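Local coordinates for WbbM protein (Klebsiella pneumoniae, PDB 6U4B) that probably acts as a bifunctional, metal-dependent glycosyltransferase that polymerises an O-antigen glycan and assembles as a trimer, at residues 431-436 with 526-531; 469-474 with 505-510; 66-71 with 85-90. All coordinates share one frame; numbering follows the deposited sequence.

Contact 1 of 3, residues 431-436 with 526-531; sequences VKDIVM and NVYHGN
N526 meets V431 through its CB, which lies 3.6 Å from V431 CG2, while its amide turns to polar partners. Its OD1 accepts from ND1 of H560, a ligand of the bound magnesium, so N526 is a second-shell residue that can fix the rotation of the imidazole. Its ND2 is bonded to Q473 OE1 and also donates to a water, 3.2 Å away, that in turn accepts from V431 N. Two residues on, Y528 points the same way and reaches across to the start of the helix that follows V431. V435 CG2 sits over one face of its ring, 3.9 Å from the centroid and 29° off the normal, a CH-pi contact nearest to CZ. This methyl branch lies beside the backbone N of V435, anti to the carbonyl carbon. I434 CG1 comes within 4.2 Å of Y528 CE1. At the ring edge, Y528 OH makes a weak bond of 3.3 Å to D433 OD1. The same oxygen caps the helix as its N-cap acceptor, taking the M436 N-H at 3.1 Å from above the carboxylate plane and, weakly, that of V435. Strand 428-432 and helix 434-441 thus face the short strand 527-528, which pairs with strand 558-560, while helix 543-554 packs against I434 and V527 and strand 472-473 lies beside D433 and Y528.

Contact 2 of 3, residues 469-474 with 505-510; sequences DEYFQA and LDQDIM
Q507 lays its extended side chain across the end of Y471, CG 3.4 Å from Y471 OH, with amide and ring planes 88° apart. Its NE2 approaches in the plane of the ring, at the edge, and donates to Y471 OH over 3.1 Å at 145°. The same hydroxyl donates to D508 OD1, a short bond of 2.6 Å that meets the oxygen nearly along its C-O direction. One hydroxyl therefore gives and receives, tying Y471 to successive residues of the helix; D508 OD2 is held in turn by Y458 OH and F504 N. At the other branch of the amide, Q507 OE1 accepts from A474 N at 3.0 Å. Helix 505-513 is thereby fastened to the short, weakly bonded strand 472-473, antiparallel to 428-432 in the sheet of the glycosyltransferase family 8 region, just where the chain turns a corner at A474. Q473 NE2 lies 3.1 Å from the same Q507 OE1, its amide nearly perpendicular to that of Q507, while its OE1 accepts from G475 N; the Q473 side chain is about 6 Å from the magnesium ion. The apolar part of the contact lies beside this: F472, with CG set between its backbone N and carbonyl carbon (chi1 67°), brings CZ to 4.0 Å from M510 CB, and the bent M510 chain puts its CE against A474 CB.

Contact 3 of 3, residues 66-71 with 85-90; sequences DDTGDN and HYWVWK
Helix 82-91 of the DUF4422 region carries W87 and Y86, which take up the irregular loop 66-71 that follows strand 47-51. The indole N-H of W87 is shared between two oxygens of T68: OG1 at 3.0 Å, with an angle of 143° and slightly tilted from the ring plane, and the carbonyl O at 2.9 Å, a weaker, strongly bent bond. The T68 hydroxyl can join in because OG1 sits between its own backbone N and carbonyl carbon (chi1 52°). D66 CA covers one face of the five-membered ring, 4.1 Å from its centroid, a CH-pi contact, and N71 CB lies at the edge near CD1. In this surface packing, far from the magnesium site, a loop is strapped across the helix that lies on the sheet of strands 47-51 and 97-102, with V88 turned to those strands. The D66 carboxylate leads away from the helix segment to S73 and the backbone N-H groups of G53 and K54. Further along the loop, D70 OD1 accepts from Y86 OH over 2.8 Å, met on the syn side but 35° out of the carboxylate plane, the ring nearly perpendicular to that plane. D70 OD2 rests on the aliphatic part of K90, 3.5 Å from CG, and K90 CG itself lies over one face of the Y86 ring, offset toward the rim.

How the contacts relate
Contact 3 comes first along the chain and stands apart: its centre is about 50 Å from that of contact 1 and 47 Å from that of contact 2, on the opposite side of the chain's centre and in the DUF4422 region. Contacts 1 and 2 both belong to the glycosyltransferase family 8 region, their centres about 12 Å apart, and the segments of contact 2 fall between those of contact 1 in sequence. They share one sheet through the neighbouring antiparallel strands 428-432 and 472-473, and they touch, M436 packing on Y471. Each brings one side chain, N526 or Q473, close to the magnesium site, while contact 3 belongs to a separate region, consistent with a bifunctional enzyme.

Contact 1 of 3, residues 431-436 with 526-531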
loop_
_atom_site.group_PDB
_atom_site.type_symbol
_atom_site.label_atom_id
_atom_site.label_comp_id
_atom_site.label_asym_id
_atom_site.label_seq_id
_atom_site.Cartn_x
_atom_site.Cartn_y
_atom_site.Cartn_z
ATOM N N VAL A 431 -8.069 -26.473 19.539
ATOM C CA VAL A 431 -6.702 -26.539 20.037
ATOM C C VAL A 431 -6.737 -26.706 21.548
ATOM O O VAL A 431 -7.488 -26.006 22.242
ATOM C CB VAL A 431 -5.902 -25.288 19.639
ATOM C CG1 VAL A 431 -4.468 -25.399 20.137
ATOM C CG2 VAL A 431 -5.939 -25.100 18.130
ATOM N N LYS A 432 -5.930 -27.637 22.055
ATOM C CA LYS A 432 -5.804 -27.837 23.491
ATOM C C LYS A 432 -5.352 -26.551 24.172
ATOM O O LYS A 432 -4.427 -25.876 23.714
ATOM C CB LYS A 432 -4.814 -28.968 23.769
ATOM C CG LYS A 432 -4.679 -29.366 25.228
ATOM C CD LYS A 432 -3.397 -30.162 25.433
ATOM C CE LYS A 432 -3.278 -30.692 26.849
ATOM N NZ LYS A 432 -3.570 -29.648 27.870
ATOM N N ASP A 433 -6.019 -26.209 25.270
ATOM C CA ASP A 433 -5.781 -24.952 25.980
ATOM C C ASP A 433 -4.601 -25.146 26.928
ATOM O O ASP A 433 -4.739 -25.745 27.998
ATOM C CB ASP A 433 -7.041 -24.527 26.730
ATOM C CG ASP A 433 -6.966 -23.103 27.262
ATOM O OD1 ASP A 433 -5.849 -22.565 27.421
ATOM O OD2 ASP A 433 -8.041 -22.522 27.530
ATOM N N ILE A 434 -3.433 -24.620 26.550
ATOM C CA ILE A 434 -2.269 -24.755 27.422
ATOM C C ILE A 434 -2.309 -23.770 28.584
ATOM O O ILE A 434 -1.637 -23.996 29.598
ATOM C CB ILE A 434 -0.953 -24.596 26.640
ATOM C CG1 ILE A 434 -0.767 -23.156 26.163
ATOM C CG2 ILE A 434 -0.913 -25.562 25.463
ATOM C CD1 ILE A 434 0.536 -22.934 25.425
ATOM N N VAL A 435 -3.080 -22.686 28.475
ATOM C CA VAL A 435 -3.246 -21.793 29.619
ATOM C C VAL A 435 -4.043 -22.485 30.715
ATOM O O VAL A 435 -3.680 -22.425 31.898
ATOM C CB VAL A 435 -3.905 -20.470 29.189
ATOM C CG1 VAL A 435 -4.200 -19.612 30.409
ATOM C CG2 VAL A 435 -3.007 -19.719 28.222
ATOM N N MET A 436 -5.137 -23.156 30.346
ATOM C CA MET A 436 -5.853 -23.972 31.320
ATOM C C MET A 436 -4.977 -25.106 31.834
ATOM O O MET A 436 -5.073 -25.481 33.008
ATOM C CB MET A 436 -7.140 -24.524 30.705
ATOM C CG MET A 436 -7.940 -25.435 31.635
ATOM S SD MET A 436 -8.532 -24.600 33.120
ATOM C CE MET A 436 -9.792 -23.527 32.429
ATOM N N ASN A 526 -3.491 -21.889 17.089
ATOM C CA ASN A 526 -3.967 -20.996 18.139
ATOM C C ASN A 526 -2.799 -20.543 19.007
ATOM O O ASN A 526 -2.703 -20.921 20.178
ATOM C CB ASN A 526 -5.036 -21.687 18.990
ATOM C CG ASN A 526 -5.874 -20.704 19.788
ATOM O OD1 ASN A 526 -5.437 -19.594 20.090
ATOM N ND2 ASN A 526 -7.089 -21.113 20.134
ATOM N N VAL A 527 -1.917 -19.722 18.447
ATOM C CA VAL A 527 -0.685 -19.325 19.119
ATOM C C VAL A 527 -0.943 -18.023 19.869
ATOM O O VAL A 527 -1.204 -16.983 19.260
ATOM C CB VAL A 527 0.470 -19.175 18.122
ATOM C CG1 VAL A 527 1.748 -18.747 18.838
ATOM C CG2 VAL A 527 0.691 -20.481 17.372
ATOM N N TYR A 528 -0.874 -18.080 21.198
ATOM C CA TYR A 528 -0.929 -16.863 21.994
ATOM C C TYR A 528 0.253 -15.965 21.654
ATOM O O TYR A 528 1.390 -16.430 21.522
ATOM C CB TYR A 528 -0.906 -17.188 23.487
ATOM C CG TYR A 528 -2.111 -17.937 24.006
ATOM C CD1 TYR A 528 -2.067 -19.312 24.196
ATOM C CD2 TYR A 528 -3.285 -17.268 24.328
ATOM C CE1 TYR A 528 -3.159 -20.001 24.679
ATOM C CE2 TYR A 528 -4.385 -17.949 24.814
ATOM C CZ TYR A 528 -4.315 -19.315 24.987
ATOM O OH TYR A 528 -5.405 -20.001 25.472
ATOM N N HIS A 529 -0.015 -14.668 21.510
ATOM C CA HIS A 529 1.070 -13.725 21.278
ATOM C C HIS A 529 1.866 -13.431 22.543
ATOM O O HIS A 529 2.952 -12.850 22.449
ATOM C CB HIS A 529 0.526 -12.422 20.682
ATOM C CG HIS A 529 -0.187 -11.550 21.667
ATOM N ND1 HIS A 529 -1.205 -12.011 22.474
ATOM C CD2 HIS A 529 -0.036 -10.238 21.967
ATOM C CE1 HIS A 529 -1.645 -11.023 23.232
ATOM N NE2 HIS A 529 -0.954 -9.936 22.944
ATOM N N GLY A 530 1.360 -13.820 23.713
ATOM C CA GLY A 530 2.105 -13.722 24.950
ATOM C C GLY A 530 1.894 -12.457 25.752
ATOM O O GLY A 530 2.553 -12.289 26.787
ATOM N N ASN A 531 1.002 -11.572 25.319
ATOM C CA ASN A 531 0.755 -10.276 25.980
ATOM C C ASN A 531 2.083 -9.513 26.008
ATOM O O ASN A 531 2.864 -9.591 25.046
ATOM C CB ASN A 531 0.114 -10.490 27.338
ATOM C CG ASN A 531 -1.395 -10.365 27.296
ATOM O OD1 ASN A 531 -1.931 -9.282 27.065
ATOM N ND2 ASN A 531 -2.090 -11.473 27.532
HETATM O O HOH W 1 -8.865 -23.682 19.630
#

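Contact 2 of 3, residues 469-474 with 505-510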
loop_
_atom_site.group_PDB
_atom_site.type_symbol
_atom_site.label_atom_id
_atom_site.label_comp_id
_atom_site.label_asym_id
_atom_site.label_seq_id
_atom_site.Cartn_x
_atom_site.Cartn_y
_atom_site.Cartn_z
ATOM N N ASP A 469 -7.121 -32.665 31.241
ATOM C CA ASP A 469 -6.090 -32.313 30.276
ATOM C C ASP A 469 -6.644 -32.125 28.869
ATOM O O ASP A 469 -5.954 -31.559 28.018
ATOM C CB ASP A 469 -5.001 -33.386 30.289
ATOM C CG ASP A 469 -3.728 -32.933 29.614
ATOM O OD1 ASP A 469 -3.444 -33.408 28.495
ATOM O OD2 ASP A 469 -3.019 -32.085 30.198
ATOM N N GLU A 470 -7.870 -32.571 28.605
ATOM C CA GLU A 470 -8.469 -32.435 27.283
ATOM C C GLU A 470 -9.225 -31.123 27.109
ATOM O O GLU A 470 -9.961 -30.966 26.130
ATOM C CB GLU A 470 -9.392 -33.623 27.000
ATOM C CG GLU A 470 -8.642 -34.932 26.778
ATOM C CD GLU A 470 -9.569 -36.123 26.656
ATOM O OE1 GLU A 470 -10.799 -35.925 26.728
ATOM O OE2 GLU A 470 -9.069 -37.257 26.492
ATOM N N TYR A 471 -9.052 -30.182 28.031
ATOM C CA TYR A 471 -9.702 -28.883 27.932
ATOM C C TYR A 471 -9.173 -28.127 26.718
ATOM O O TYR A 471 -7.961 -27.946 26.568
ATOM C CB TYR A 471 -9.452 -28.088 29.211
ATOM C CG TYR A 471 -10.281 -26.836 29.359
ATOM C CD1 TYR A 471 -9.877 -25.635 28.784
ATOM C CD2 TYR A 471 -11.462 -26.848 30.091
ATOM C CE1 TYR A 471 -10.629 -24.486 28.929
ATOM C CE2 TYR A 471 -12.222 -25.708 30.240
ATOM C CZ TYR A 471 -11.804 -24.529 29.660
ATOM O OH TYR A 471 -12.562 -23.393 29.810
ATOM N N PHE A 472 -10.079 -27.686 25.847
ATOM C CA PHE A 472 -9.708 -27.033 24.601
ATOM C C PHE A 472 -10.035 -25.545 24.649
ATOM O O PHE A 472 -10.958 -25.114 25.347
ATOM C CB PHE A 472 -10.415 -27.678 23.400
ATOM C CG PHE A 472 -11.911 -27.482 23.388
ATOM C CD1 PHE A 472 -12.474 -26.336 22.843
ATOM C CD2 PHE A 472 -12.754 -28.455 23.901
ATOM C CE1 PHE A 472 -13.844 -26.156 22.828
ATOM C CE2 PHE A 472 -14.125 -28.282 23.885
ATOM C CZ PHE A 472 -14.670 -27.132 23.350
ATOM N N GLN A 473 -9.278 -24.770 23.878
ATOM C CA GLN A 473 -9.462 -23.329 23.798
ATOM C C GLN A 473 -10.492 -22.992 22.725
ATOM O O GLN A 473 -10.509 -23.601 21.651
ATOM C CB GLN A 473 -8.128 -22.643 23.498
ATOM C CG GLN A 473 -7.923 -21.334 24.236
ATOM C CD GLN A 473 -8.603 -20.167 23.555
ATOM O OE1 GLN A 473 -8.545 -20.030 22.332
ATOM N NE2 GLN A 473 -9.252 -19.318 24.343
ATOM N N ALA A 474 -11.350 -22.017 23.020
ATOM C CA ALA A 474 -12.488 -21.690 22.168
ATOM C C ALA A 474 -12.191 -20.591 21.153
ATOM O O ALA A 474 -13.116 -20.130 20.475
ATOM C CB ALA A 474 -13.689 -21.279 23.026
ATOM N N LEU A 505 -17.428 -19.157 31.110
ATOM C CA LEU A 505 -18.637 -18.856 30.328
ATOM C C LEU A 505 -18.825 -19.932 29.260
ATOM O O LEU A 505 -18.763 -21.128 29.589
ATOM C CB LEU A 505 -18.519 -17.425 29.812
ATOM C CG LEU A 505 -18.070 -16.360 30.815
ATOM C CD1 LEU A 505 -17.899 -15.017 30.124
ATOM C CD2 LEU A 505 -19.046 -16.247 31.978
ATOM N N ASP A 506 -19.042 -19.568 27.992
ATOM C CA ASP A 506 -19.360 -20.553 26.964
ATOM C C ASP A 506 -18.196 -21.487 26.665
ATOM O O ASP A 506 -18.424 -22.599 26.175
ATOM C CB ASP A 506 -19.805 -19.852 25.679
ATOM C CG ASP A 506 -18.743 -18.920 25.124
ATOM O OD1 ASP A 506 -18.094 -18.207 25.920
ATOM O OD2 ASP A 506 -18.555 -18.900 23.890
ATOM N N GLN A 507 -16.958 -21.065 26.933
ATOM C CA GLN A 507 -15.836 -21.988 26.785
ATOM C C GLN A 507 -15.984 -23.171 27.733
ATOM O O GLN A 507 -15.726 -24.320 27.352
ATOM C CB GLN A 507 -14.507 -21.267 27.022
ATOM C CG GLN A 507 -13.285 -22.147 26.759
ATOM C CD GLN A 507 -11.975 -21.377 26.806
ATOM O OE1 GLN A 507 -11.465 -20.940 25.776
ATOM N NE2 GLN A 507 -11.424 -21.213 28.003
ATOM N N ASP A 508 -16.416 -22.910 28.969
ATOM C CA ASP A 508 -16.671 -23.994 29.914
ATOM C C ASP A 508 -17.877 -24.822 29.492
ATOM O O ASP A 508 -17.863 -26.053 29.609
ATOM C CB ASP A 508 -16.883 -23.431 31.319
ATOM C CG ASP A 508 -15.584 -23.056 32.003
ATOM O OD1 ASP A 508 -14.508 -23.405 31.475
ATOM O OD2 ASP A 508 -15.648 -22.413 33.075
ATOM N N ILE A 509 -18.933 -24.163 29.008
ATOM C CA ILE A 509 -20.132 -24.876 28.582
ATOM C C ILE A 509 -19.805 -25.832 27.443
ATOM O O ILE A 509 -20.237 -26.992 27.440
ATOM C CB ILE A 509 -21.230 -23.874 28.178
ATOM C CG1 ILE A 509 -21.724 -23.103 29.403
ATOM C CG2 ILE A 509 -22.384 -24.588 27.487
ATOM C CD1 ILE A 509 -22.698 -21.996 29.080
ATOM N N MET A 510 -19.023 -25.366 26.466
ATOM C CA MET A 510 -18.688 -26.208 25.323
ATOM C C MET A 510 -17.710 -27.313 25.700
ATOM O O MET A 510 -17.793 -28.418 25.151
ATOM C CB MET A 510 -18.123 -25.350 24.185
ATOM C CG MET A 510 -19.158 -24.430 23.547
ATOM S SD MET A 510 -18.523 -23.506 22.132
ATOM C CE MET A 510 -17.405 -22.363 22.945
#

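Contact 3 of 3, residues 66-71 with 85-90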
loop_
_atom_site.group_PDB
_atom_site.type_symbol
_atom_site.label_atom_id
_atom_site.label_comp_id
_atom_site.label_asym_id
_atom_site.label_seq_id
_atom_site.Cartn_x
_atom_site.Cartn_y
_atom_site.Cartn_z
ATOM N N ASP A 66 -36.163 -7.412 -0.875
ATOM C CA ASP A 66 -36.955 -6.751 -1.902
ATOM C C ASP A 66 -36.088 -5.968 -2.886
ATOM O O ASP A 66 -36.605 -5.089 -3.583
ATOM C CB ASP A 66 -37.978 -5.811 -1.257
ATOM C CG ASP A 66 -37.320 -4.723 -0.427
ATOM O OD1 ASP A 66 -36.099 -4.818 -0.173
ATOM O OD2 ASP A 66 -38.014 -3.768 -0.031
ATOM N N ASP A 67 -34.785 -6.266 -2.956
ATOM C CA ASP A 67 -33.832 -5.422 -3.668
ATOM C C ASP A 67 -33.158 -6.137 -4.835
ATOM O O ASP A 67 -32.052 -5.755 -5.228
ATOM C CB ASP A 67 -32.775 -4.885 -2.698
ATOM C CG ASP A 67 -31.993 -5.991 -2.023
ATOM O OD1 ASP A 67 -32.511 -7.128 -1.949
ATOM O OD2 ASP A 67 -30.864 -5.725 -1.560
ATOM N N THR A 68 -33.794 -7.159 -5.400
ATOM C CA THR A 68 -33.269 -7.834 -6.576
ATOM C C THR A 68 -34.148 -7.530 -7.779
ATOM O O THR A 68 -35.344 -7.254 -7.642
ATOM C CB THR A 68 -33.177 -9.346 -6.360
ATOM O OG1 THR A 68 -34.440 -9.847 -5.903
ATOM C CG2 THR A 68 -32.088 -9.679 -5.338
ATOM N N GLY A 69 -33.536 -7.570 -8.959
ATOM C CA GLY A 69 -34.246 -7.227 -10.174
ATOM C C GLY A 69 -34.810 -5.818 -10.116
ATOM O O GLY A 69 -34.251 -4.911 -9.490
ATOM N N ASP A 70 -35.948 -5.635 -10.783
ATOM C CA ASP A 70 -36.649 -4.353 -10.801
ATOM C C ASP A 70 -37.302 -4.122 -9.440
ATOM O O ASP A 70 -38.219 -4.853 -9.053
ATOM C CB ASP A 70 -37.683 -4.357 -11.924
ATOM C CG ASP A 70 -38.377 -3.021 -12.093
ATOM O OD1 ASP A 70 -38.020 -2.051 -11.389
ATOM O OD2 ASP A 70 -39.288 -2.945 -12.944
ATOM N N ASN A 71 -36.842 -3.103 -8.715
ATOM C CA ASN A 71 -37.230 -2.943 -7.321
ATOM C C ASN A 71 -37.105 -1.484 -6.910
ATOM O O ASN A 71 -36.438 -0.685 -7.572
ATOM C CB ASN A 71 -36.363 -3.811 -6.406
ATOM C CG ASN A 71 -34.947 -3.282 -6.278
ATOM O OD1 ASN A 71 -34.643 -2.504 -5.373
ATOM N ND2 ASN A 71 -34.077 -3.694 -7.190
ATOM N N HIS A 85 -44.717 -5.083 -2.237
ATOM C CA HIS A 85 -45.718 -5.095 -3.298
ATOM C C HIS A 85 -45.070 -4.879 -4.662
ATOM O O HIS A 85 -45.279 -5.664 -5.594
ATOM C CB HIS A 85 -46.771 -4.019 -3.005
ATOM C CG HIS A 85 -47.867 -3.920 -4.025
ATOM N ND1 HIS A 85 -48.950 -3.084 -3.862
ATOM C CD2 HIS A 85 -48.049 -4.543 -5.213
ATOM C CE1 HIS A 85 -49.752 -3.195 -4.904
ATOM N NE2 HIS A 85 -49.228 -4.073 -5.740
ATOM N N TYR A 86 -44.264 -3.820 -4.786
ATOM C CA TYR A 86 -43.622 -3.514 -6.062
ATOM C C TYR A 86 -42.733 -4.663 -6.523
ATOM O O TYR A 86 -42.769 -5.058 -7.695
ATOM C CB TYR A 86 -42.810 -2.223 -5.941
ATOM C CG TYR A 86 -42.149 -1.785 -7.231
ATOM C CD1 TYR A 86 -40.882 -2.239 -7.578
ATOM C CD2 TYR A 86 -42.795 -0.916 -8.103
ATOM C CE1 TYR A 86 -40.280 -1.845 -8.756
ATOM C CE2 TYR A 86 -42.199 -0.516 -9.283
ATOM C CZ TYR A 86 -40.944 -0.982 -9.604
ATOM O OH TYR A 86 -40.350 -0.586 -10.781
ATOM N N TRP A 87 -41.928 -5.214 -5.608
ATOM C CA TRP A 87 -40.976 -6.255 -5.987
ATOM C C TRP A 87 -41.688 -7.508 -6.482
ATOM O O TRP A 87 -41.266 -8.119 -7.471
ATOM C CB TRP A 87 -40.062 -6.592 -4.808
ATOM C CG TRP A 87 -39.050 -7.650 -5.131
ATOM C CD1 TRP A 87 -37.812 -7.462 -5.676
ATOM C CD2 TRP A 87 -39.191 -9.062 -4.935
ATOM N NE1 TRP A 87 -37.174 -8.669 -5.829
ATOM C CE2 TRP A 87 -37.999 -9.667 -5.381
ATOM C CE3 TRP A 87 -40.210 -9.873 -4.424
ATOM C CZ2 TRP A 87 -37.797 -11.045 -5.332
ATOM C CZ3 TRP A 87 -40.008 -11.241 -4.375
ATOM C CH2 TRP A 87 -38.811 -11.812 -4.827
ATOM N N VAL A 88 -42.768 -7.909 -5.805
ATOM C CA VAL A 88 -43.541 -9.062 -6.259
ATOM C C VAL A 88 -44.174 -8.773 -7.613
ATOM O O VAL A 88 -44.169 -9.621 -8.515
ATOM C CB VAL A 88 -44.602 -9.438 -5.206
ATOM C CG1 VAL A 88 -45.510 -10.534 -5.735
ATOM C CG2 VAL A 88 -43.939 -9.874 -3.908
ATOM N N TRP A 89 -44.716 -7.564 -7.776
ATOM C CA TRP A 89 -45.360 -7.175 -9.026
ATOM C C TRP A 89 -44.409 -7.304 -10.211
ATOM O O TRP A 89 -44.789 -7.823 -11.267
ATOM C CB TRP A 89 -45.879 -5.741 -8.898
ATOM C CG TRP A 89 -46.403 -5.124 -10.159
ATOM C CD1 TRP A 89 -47.074 -5.750 -11.168
ATOM C CD2 TRP A 89 -46.297 -3.747 -10.540
ATOM N NE1 TRP A 89 -47.394 -4.847 -12.155
ATOM C CE2 TRP A 89 -46.927 -3.611 -11.792
ATOM C CE3 TRP A 89 -45.729 -2.616 -9.944
ATOM C CZ2 TRP A 89 -47.005 -2.388 -12.459
ATOM C CZ3 TRP A 89 -45.808 -1.403 -10.606
ATOM C CH2 TRP A 89 -46.442 -1.300 -11.850
ATOM N N LYS A 90 -43.165 -6.856 -10.050
ATOM C CA LYS A 90 -42.237 -6.771 -11.172
ATOM C C LYS A 90 -41.411 -8.032 -11.391
ATOM O O LYS A 90 -40.920 -8.242 -12.507
ATOM C CB LYS A 90 -41.282 -5.589 -10.977
ATOM C CG LYS A 90 -41.950 -4.234 -11.078
ATOM C CD LYS A 90 -42.634 -4.069 -12.425
ATOM C CE LYS A 90 -43.151 -2.653 -12.610
ATOM N NZ LYS A 90 -43.848 -2.491 -13.916
#